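Local coordinates for protein endo-1,3-beta-glucanase (Streptomyces sioyaensis, PDB 3DGT) that probably hydrolyses internal 1,3-beta-glucosidic bonds of beta-glucans, this chain being the family 16 glycoside hydrolase catalytic domain of a longer protein, at residues E49-S61 with T71-I85. Sequence-based numbering, arbitrary orientation.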
ATOM      1  N   GLU A  49      13.817  -3.198   7.003  1.00 12.43           N
ATOM      2  CA  GLU A  49      13.016  -4.391   7.268  1.00 12.34           C
ATOM      3  C   GLU A  49      13.839  -5.658   7.049  1.00 12.01           C
ATOM      4  O   GLU A  49      14.788  -5.673   6.249  1.00 12.63           O
ATOM      5  CB  GLU A  49      11.748  -4.412   6.415  1.00 12.34           C
ATOM      6  CG  GLU A  49      11.976  -4.514   4.917  1.00 11.78           C
ATOM      7  CD  GLU A  49      10.750  -4.099   4.135  1.00 11.85           C
ATOM      8  OE1 GLU A  49      10.373  -2.920   4.225  1.00 12.51           O
ATOM      9  OE2 GLU A  49      10.156  -4.951   3.430  1.00 11.35           O
ATOM     10  N   VAL A  50      13.480  -6.718   7.772  1.00 12.20           N
ATOM     11  CA  VAL A  50      14.369  -7.881   7.887  1.00 11.99           C
ATOM     12  C   VAL A  50      13.983  -9.124   7.075  1.00 12.15           C
ATOM     13  O   VAL A  50      14.741 -10.087   7.013  1.00 13.14           O
ATOM     14  CB  VAL A  50      14.586  -8.296   9.363  1.00 11.81           C
ATOM     15  CG1 VAL A  50      15.145  -7.123  10.182  1.00 12.50           C
ATOM     16  CG2 VAL A  50      13.294  -8.830   9.979  1.00 12.75           C
ATOM     17  N   GLU A  51      12.813  -9.113   6.450  1.00 11.66           N
ATOM     18  CA  GLU A  51      12.364 -10.285   5.716  1.00 11.95           C
ATOM     19  C   GLU A  51      12.991 -10.344   4.335  1.00 12.30           C
ATOM     20  O   GLU A  51      13.447  -9.325   3.798  1.00 13.08           O
ATOM     21  CB  GLU A  51      10.833 -10.282   5.580  1.00 11.97           C
ATOM     22  CG  GLU A  51      10.296  -9.486   4.376  1.00 10.98           C
ATOM     23  CD  GLU A  51      10.517  -7.988   4.474  1.00 11.66           C
ATOM     24  OE1 GLU A  51      10.490  -7.442   5.599  1.00 10.92           O
ATOM     25  OE2 GLU A  51      10.693  -7.352   3.405  1.00 12.87           O
ATOM     26  N   SER A  52      12.971 -11.541   3.753  1.00 12.80           N
ATOM     27  CA  SER A  52      13.187 -11.710   2.331  1.00 13.20           C
ATOM     28  C   SER A  52      11.817 -11.984   1.698  1.00 12.46           C
ATOM     29  O   SER A  52      11.075 -12.847   2.162  1.00 12.70           O
ATOM     30  CB  SER A  52      14.142 -12.877   2.089  1.00 13.94           C
ATOM     31  OG  SER A  52      14.386 -13.062   0.700  1.00 18.44           O
ATOM     32  N   MET A  53      11.480 -11.237   0.652  1.00 11.91           N
ATOM     33  CA  MET A  53      10.202 -11.419  -0.037  1.00 12.01           C
ATOM     34  C   MET A  53      10.315 -12.608  -0.987  1.00 12.43           C
ATOM     35  O   MET A  53      11.381 -12.853  -1.567  1.00 13.13           O
ATOM     36  CB  MET A  53       9.787 -10.135  -0.783  1.00 11.71           C
ATOM     37  CG  MET A  53       9.543  -8.945   0.138  1.00 11.16           C
ATOM     38  SD  MET A  53       8.098  -9.285   1.154  1.00 11.31           S
ATOM     39  CE  MET A  53       7.775  -7.702   1.917  1.00 11.40           C
ATOM     40  N   THR A  54       9.222 -13.351  -1.137  1.00 12.47           N
ATOM     41  CA  THR A  54       9.229 -14.513  -2.028  1.00 13.06           C
ATOM     42  C   THR A  54       7.971 -14.594  -2.858  1.00 13.68           C
ATOM     43  O   THR A  54       6.974 -13.920  -2.572  1.00 13.68           O
ATOM     44  CB  THR A  54       9.370 -15.863  -1.279  1.00 13.36           C
ATOM     45  OG1 THR A  54       8.070 -16.344  -0.901  1.00 14.31           O
ATOM     46  CG2 THR A  54      10.302 -15.762  -0.067  1.00 14.14           C
ATOM     47  N   SER A  55       8.039 -15.456  -3.872  1.00 13.75           N
ATOM     48  CA  SER A  55       6.910 -15.737  -4.738  1.00 14.35           C
ATOM     49  C   SER A  55       6.239 -17.064  -4.391  1.00 14.23           C
ATOM     50  O   SER A  55       5.401 -17.567  -5.150  1.00 15.53           O
ATOM     51  CB  SER A  55       7.357 -15.702  -6.198  1.00 14.94           C
ATOM     52  OG  SER A  55       8.240 -16.769  -6.481  1.00 17.33           O
ATOM     53  N   SER A  56       6.596 -17.618  -3.232  1.00 14.01           N
ATOM     54  CA  SER A  56       6.009 -18.858  -2.730  1.00 13.85           C
ATOM     55  C   SER A  56       4.587 -18.653  -2.230  1.00 13.36           C
ATOM     56  O   SER A  56       4.271 -17.607  -1.645  1.00 12.82           O
ATOM     57  CB  SER A  56       6.850 -19.379  -1.563  1.00 13.72           C
ATOM     58  OG  SER A  56       6.257 -20.511  -0.957  1.00 15.87           O
ATOM     59  N   THR A  57       3.741 -19.667  -2.396  1.00 13.65           N
ATOM     60  CA  THR A  57       2.380 -19.590  -1.851  1.00 13.97           C
ATOM     61  C   THR A  57       2.336 -19.702  -0.325  1.00 13.58           C
ATOM     62  O   THR A  57       1.272 -19.544   0.283  1.00 13.99           O
ATOM     63  CB  THR A  57       1.431 -20.624  -2.455  1.00 13.74           C
ATOM     64  OG1 THR A  57       1.981 -21.936  -2.269  1.00 15.06           O
ATOM     65  CG2 THR A  57       1.218 -20.344  -3.947  1.00 14.81           C
ATOM     66  N   SER A  58       3.495 -19.930   0.293  1.00 13.14           N
ATOM     67  CA  SER A  58       3.603 -19.812   1.738  1.00 13.07           C
ATOM     68  C   SER A  58       3.508 -18.348   2.160  1.00 12.38           C
ATOM     69  O   SER A  58       3.173 -18.060   3.306  1.00 12.90           O
ATOM     70  CB  SER A  58       4.899 -20.448   2.254  1.00 13.29           C
ATOM     71  OG  SER A  58       6.038 -19.856   1.656  1.00 15.15           O
ATOM     72  N   ASN A  59       3.791 -17.435   1.225  1.00 11.29           N
ATOM     73  CA  ASN A  59       3.750 -15.989   1.496  1.00 11.40           C
ATOM     74  C   ASN A  59       2.698 -15.224   0.693  1.00 11.43           C
ATOM     75  O   ASN A  59       2.256 -14.172   1.135  1.00 11.17           O
ATOM     76  CB  ASN A  59       5.106 -15.329   1.208  1.00 11.17           C
ATOM     77  CG  ASN A  59       6.240 -15.875   2.063  1.00 11.04           C
ATOM     78  OD1 ASN A  59       7.248 -16.317   1.522  1.00 12.81           O
ATOM     79  ND2 ASN A  59       6.102 -15.821   3.387  1.00 11.25           N
ATOM     80  N   VAL A  60       2.348 -15.717  -0.497  1.00 11.78           N
ATOM     81  CA  VAL A  60       1.368 -15.057  -1.364  1.00 12.14           C
ATOM     82  C   VAL A  60       0.460 -16.117  -1.978  1.00 12.32           C
ATOM     83  O   VAL A  60       0.912 -16.920  -2.786  1.00 12.05           O
ATOM     84  CB  VAL A  60       2.055 -14.258  -2.513  1.00 11.64           C
ATOM     85  CG1 VAL A  60       1.015 -13.556  -3.403  1.00 12.28           C
ATOM     86  CG2 VAL A  60       3.059 -13.243  -1.963  1.00 12.97           C
ATOM     87  N   SER A  61      -0.815 -16.137  -1.592  1.00 12.50           N
ATOM     88  CA  SER A  61      -1.730 -17.159  -2.101  1.00 13.77           C
ATOM     89  C   SER A  61      -3.169 -16.666  -2.018  1.00 13.57           C
ATOM     90  O   SER A  61      -3.433 -15.609  -1.448  1.00 15.02           O
ATOM     91  CB  SER A  61      -1.570 -18.464  -1.311  1.00 14.68           C
ATOM     92  OG  SER A  61      -2.180 -18.351  -0.033  1.00 16.67           O
ATOM     93  N   THR A  71       1.212 -13.585   3.820  1.00 10.85           N
ATOM     94  CA  THR A  71       1.505 -14.120   5.149  1.00 11.37           C
ATOM     95  C   THR A  71       2.991 -14.114   5.497  1.00 11.68           C
ATOM     96  O   THR A  71       3.761 -14.831   4.867  1.00 11.88           O
ATOM     97  CB  THR A  71       1.011 -15.580   5.274  1.00 11.99           C
ATOM     98  OG1 THR A  71      -0.327 -15.685   4.765  1.00 11.89           O
ATOM     99  CG2 THR A  71       0.989 -15.978   6.717  1.00 11.79           C
ATOM    100  N   PRO A  72       3.405 -13.312   6.495  1.00 11.61           N
ATOM    101  CA  PRO A  72       4.783 -13.430   7.005  1.00 11.24           C
ATOM    102  C   PRO A  72       5.034 -14.796   7.630  1.00 11.26           C
ATOM    103  O   PRO A  72       4.164 -15.329   8.332  1.00 11.34           O
ATOM    104  CB  PRO A  72       4.856 -12.331   8.079  1.00 11.17           C
ATOM    105  CG  PRO A  72       3.781 -11.334   7.638  1.00 11.91           C
ATOM    106  CD  PRO A  72       2.664 -12.214   7.152  1.00 11.34           C
ATOM    107  N   ARG A  73       6.211 -15.354   7.356  1.00 10.62           N
ATOM    108  CA  ARG A  73       6.598 -16.657   7.897  1.00 10.99           C
ATOM    109  C   ARG A  73       7.974 -16.563   8.526  1.00 11.54           C
ATOM    110  O   ARG A  73       8.827 -15.811   8.053  1.00 11.96           O
ATOM    111  CB  ARG A  73       6.645 -17.706   6.779  1.00 11.28           C
ATOM    112  CG  ARG A  73       5.360 -17.893   5.992  1.00 11.57           C
ATOM    113  CD  ARG A  73       4.264 -18.535   6.823  1.00 12.59           C
ATOM    114  NE  ARG A  73       3.110 -18.802   5.973  1.00 12.66           N
ATOM    115  CZ  ARG A  73       2.005 -19.412   6.381  1.00 12.95           C
ATOM    116  NH1 ARG A  73       1.876 -19.804   7.641  1.00 11.85           N
ATOM    117  NH2 ARG A  73       1.022 -19.621   5.525  1.00 13.39           N
ATOM    118  N   ARG A  74       8.185 -17.333   9.587  1.00 11.16           N
ATOM    119  CA  ARG A  74       9.482 -17.401  10.251  1.00 11.43           C
ATOM    120  C   ARG A  74       9.907 -18.859  10.294  1.00 11.82           C
ATOM    121  O   ARG A  74       9.252 -19.676  10.947  1.00 12.19           O
ATOM    122  CB  ARG A  74       9.372 -16.831  11.661  1.00 11.46           C
ATOM    123  CG  ARG A  74      10.695 -16.481  12.325  1.00 11.96           C
ATOM    124  CD  ARG A  74      10.463 -16.185  13.806  1.00 12.92           C
ATOM    125  NE  ARG A  74      11.623 -15.603  14.482  1.00 14.34           N
ATOM    126  CZ  ARG A  74      12.551 -16.313  15.109  1.00 15.63           C
ATOM    127  NH1 ARG A  74      12.484 -17.642  15.123  1.00 15.07           N
ATOM    128  NH2 ARG A  74      13.563 -15.693  15.700  1.00 17.30           N
ATOM    129  N   ASP A  75      10.988 -19.192   9.594  1.00 11.68           N
ATOM    130  CA  ASP A  75      11.408 -20.587   9.521  1.00 12.49           C
ATOM    131  C   ASP A  75      12.123 -21.012  10.812  1.00 12.70           C
ATOM    132  O   ASP A  75      12.321 -20.202  11.730  1.00 12.80           O
ATOM    133  CB  ASP A  75      12.210 -20.895   8.224  1.00 12.67           C
ATOM    134  CG  ASP A  75      13.592 -20.239   8.179  1.00 13.11           C
ATOM    135  OD1 ASP A  75      14.158 -19.848   9.224  1.00 13.28           O
ATOM    136  OD2 ASP A  75      14.134 -20.129   7.053  1.00 14.88           O
ATOM    137  N   ALA A  76      12.473 -22.290  10.888  1.00 13.49           N
ATOM    138  CA  ALA A  76      13.102 -22.833  12.094  1.00 14.01           C
ATOM    139  C   ALA A  76      14.501 -22.269  12.339  1.00 14.26           C
ATOM    140  O   ALA A  76      15.034 -22.379  13.448  1.00 14.30           O
ATOM    141  CB  ALA A  76      13.122 -24.369  12.050  1.00 13.71           C
ATOM    142  N   SER A  77      15.092 -21.656  11.316  1.00 14.73           N
ATOM    143  CA  SER A  77      16.381 -20.990  11.456  1.00 15.22           C
ATOM    144  C   SER A  77      16.258 -19.499  11.829  1.00 14.83           C
ATOM    145  O   SER A  77      17.272 -18.798  11.959  1.00 15.52           O
ATOM    146  CB  SER A  77      17.200 -21.137  10.173  1.00 15.26           C
ATOM    147  OG  SER A  77      17.482 -22.500   9.902  1.00 18.27           O
ATOM    148  N   GLY A  78      15.025 -19.015  12.006  1.00 14.62           N
ATOM    149  CA  GLY A  78      14.797 -17.627  12.419  1.00 14.33           C
ATOM    150  C   GLY A  78      14.685 -16.618  11.288  1.00 13.69           C
ATOM    151  O   GLY A  78      14.653 -15.403  11.534  1.00 14.80           O
ATOM    152  N   ASN A  79      14.624 -17.109  10.049  1.00 13.00           N
ATOM    153  CA  ASN A  79      14.542 -16.241   8.869  1.00 13.05           C
ATOM    154  C   ASN A  79      13.102 -15.864   8.576  1.00 12.09           C
ATOM    155  O   ASN A  79      12.231 -16.738   8.451  1.00 11.98           O
ATOM    156  CB  ASN A  79      15.090 -16.951   7.628  1.00 14.20           C
ATOM    157  CG  ASN A  79      16.533 -17.362   7.765  1.00 16.63           C
ATOM    158  OD1 ASN A  79      16.872 -18.528   7.540  1.00 21.28           O
ATOM    159  ND2 ASN A  79      17.390 -16.422   8.117  1.00 18.83           N
ATOM    160  N   TRP A  80      12.863 -14.569   8.414  1.00 11.81           N
ATOM    161  CA  TRP A  80      11.549 -14.074   8.017  1.00 11.48           C
ATOM    162  C   TRP A  80      11.405 -13.996   6.514  1.00 11.71           C
ATOM    163  O   TRP A  80      12.315 -13.544   5.818  1.00 12.32           O
ATOM    164  CB  TRP A  80      11.286 -12.687   8.615  1.00 11.20           C
ATOM    165  CG  TRP A  80      10.898 -12.716  10.069  1.00 11.29           C
ATOM    166  CD1 TRP A  80      11.717 -12.514  11.140  1.00 11.51           C
ATOM    167  CD2 TRP A  80       9.591 -12.966  10.598  1.00 11.41           C
ATOM    168  NE1 TRP A  80      10.999 -12.625  12.310  1.00 11.38           N
ATOM    169  CE2 TRP A  80       9.692 -12.902  12.003  1.00 12.08           C
ATOM    170  CE3 TRP A  80       8.343 -13.255  10.016  1.00 11.53           C
ATOM    171  CZ2 TRP A  80       8.594 -13.104  12.843  1.00 11.29           C
ATOM    172  CZ3 TRP A  80       7.243 -13.450  10.852  1.00 11.74           C
ATOM    173  CH2 TRP A  80       7.379 -13.366  12.254  1.00 10.79           C
ATOM    174  N   THR A  81      10.253 -14.451   6.022  1.00 11.50           N
ATOM    175  CA  THR A  81       9.851 -14.229   4.632  1.00 11.23           C
ATOM    176  C   THR A  81       8.481 -13.586   4.610  1.00 10.97           C
ATOM    177  O   THR A  81       7.725 -13.701   5.566  1.00 11.36           O
ATOM    178  CB  THR A  81       9.799 -15.535   3.793  1.00 11.05           C
ATOM    179  OG1 THR A  81       9.008 -16.525   4.468  1.00 11.67           O
ATOM    180  CG2 THR A  81      11.204 -16.067   3.538  1.00 10.85           C
ATOM    181  N   SER A  82       8.165 -12.882   3.526  1.00 10.85           N
ATOM    182  CA  SER A  82       6.822 -12.357   3.344  1.00 10.32           C
ATOM    183  C   SER A  82       6.559 -12.153   1.862  1.00 10.67           C
ATOM    184  O   SER A  82       7.300 -12.673   1.024  1.00 10.86           O
ATOM    185  CB  SER A  82       6.643 -11.054   4.125  1.00 10.58           C
ATOM    186  OG  SER A  82       5.265 -10.739   4.229  1.00 10.46           O
ATOM    187  N   GLY A  83       5.501 -11.412   1.541  1.00 10.81           N
ATOM    188  CA  GLY A  83       5.124 -11.150   0.152  1.00 10.86           C
ATOM    189  C   GLY A  83       5.033  -9.668  -0.140  1.00 11.22           C
ATOM    190  O   GLY A  83       4.710  -8.862   0.738  1.00 11.19           O
ATOM    191  N   ARG A  84       5.332  -9.337  -1.391  1.00 10.83           N
ATOM    192  CA  ARG A  84       5.290  -7.965  -1.918  1.00 11.34           C
ATOM    193  C   ARG A  84       5.018  -8.064  -3.402  1.00 11.47           C
ATOM    194  O   ARG A  84       5.885  -8.488  -4.174  1.00 12.08           O
ATOM    195  CB  ARG A  84       6.626  -7.248  -1.677  1.00 11.41           C
ATOM    196  CG  ARG A  84       6.681  -5.809  -2.173  1.00 12.15           C
ATOM    197  CD  ARG A  84       8.021  -5.181  -1.813  1.00 11.97           C
ATOM    198  NE  ARG A  84       8.263  -3.913  -2.508  1.00 12.44           N
ATOM    199  CZ  ARG A  84       8.674  -2.789  -1.917  1.00 12.06           C
ATOM    200  NH1 ARG A  84       8.894  -2.745  -0.606  1.00 13.19           N
ATOM    201  NH2 ARG A  84       8.869  -1.695  -2.651  1.00 13.56           N
ATOM    202  N   ILE A  85       3.795  -7.716  -3.793  1.00 11.13           N
ATOM    203  CA  ILE A  85       3.399  -7.794  -5.200  1.00 11.73           C
ATOM    204  C   ILE A  85       3.039  -6.422  -5.733  1.00 11.29           C
ATOM    205  O   ILE A  85       2.559  -5.573  -4.978  1.00 11.54           O
ATOM    206  CB  ILE A  85       2.268  -8.819  -5.450  1.00 11.55           C
ATOM    207  CG1 ILE A  85       0.969  -8.431  -4.731  1.00 11.32           C
ATOM    208  CG2 ILE A  85       2.742 -10.216  -5.054  1.00 12.98           C
ATOM    209  CD1 ILE A  85      -0.205  -9.335  -5.126  1.00 12.02           C
TER
HETATM  210  O   HOH W   1       8.139  -4.286   1.649  1.00 12.62           O
HETATM  211  O   HOH W   2      14.811 -12.435   8.637  1.00 19.14           O
HETATM  212  O   HOH W   3       6.541 -11.281  -3.141  1.00 13.80           O
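Asn59 lays its side chain across Thr81 at about a right angle and pushes CB against the Ser82 carbonyl, a good example of one amide tying a backbone carbonyl and two threonine hydroxyls together. With CG beside the backbone N (chi1 -61°), ND2 donates almost straight to Thr71 O at 2.9 Å, and also to Thr81 OG1 at 3.2 Å, both acceptors lying close to the amide plane. On the other branch, OD1 takes the hydroxyl of Thr54 on a lone pair; Thr54 OG1 in turn accepts from Ser56 N, closing an ST turn. Replacing Asn59 with an alanine would probably leave Thr71 O and Thr81 OG1 without this donor and the Thr54 hydroxyl without its acceptor. Arg73 adds a second tie: bent at chi2, it sends NE to Ser58 O at 2.8 Å within the guanidinium plane, one face of which lies against Thr71 CG2. Ser52 and Met53 pair in parallel with Thr81 and Ser82, Ser52 N meeting Trp80 O at 3.0 Å. On the face shared with Ser82, Met53 SD rests 3.3 Å from Gly83 C, and its CE reaches Arg84 CB. Gly83 suits this spot, since a CB would run into Val60 CG2. Arg84 NH1 is bridged by water to Glu49, NE salt-bridged to Asp33 and NH2 bonded to Tyr38 OH. In this family 16 beta-sandwich jelly roll, directional hydrogen bonds, one from a charged guanidinium, thus fix 49-61 to strands 68-74 and 80-87, with apolar packing in support.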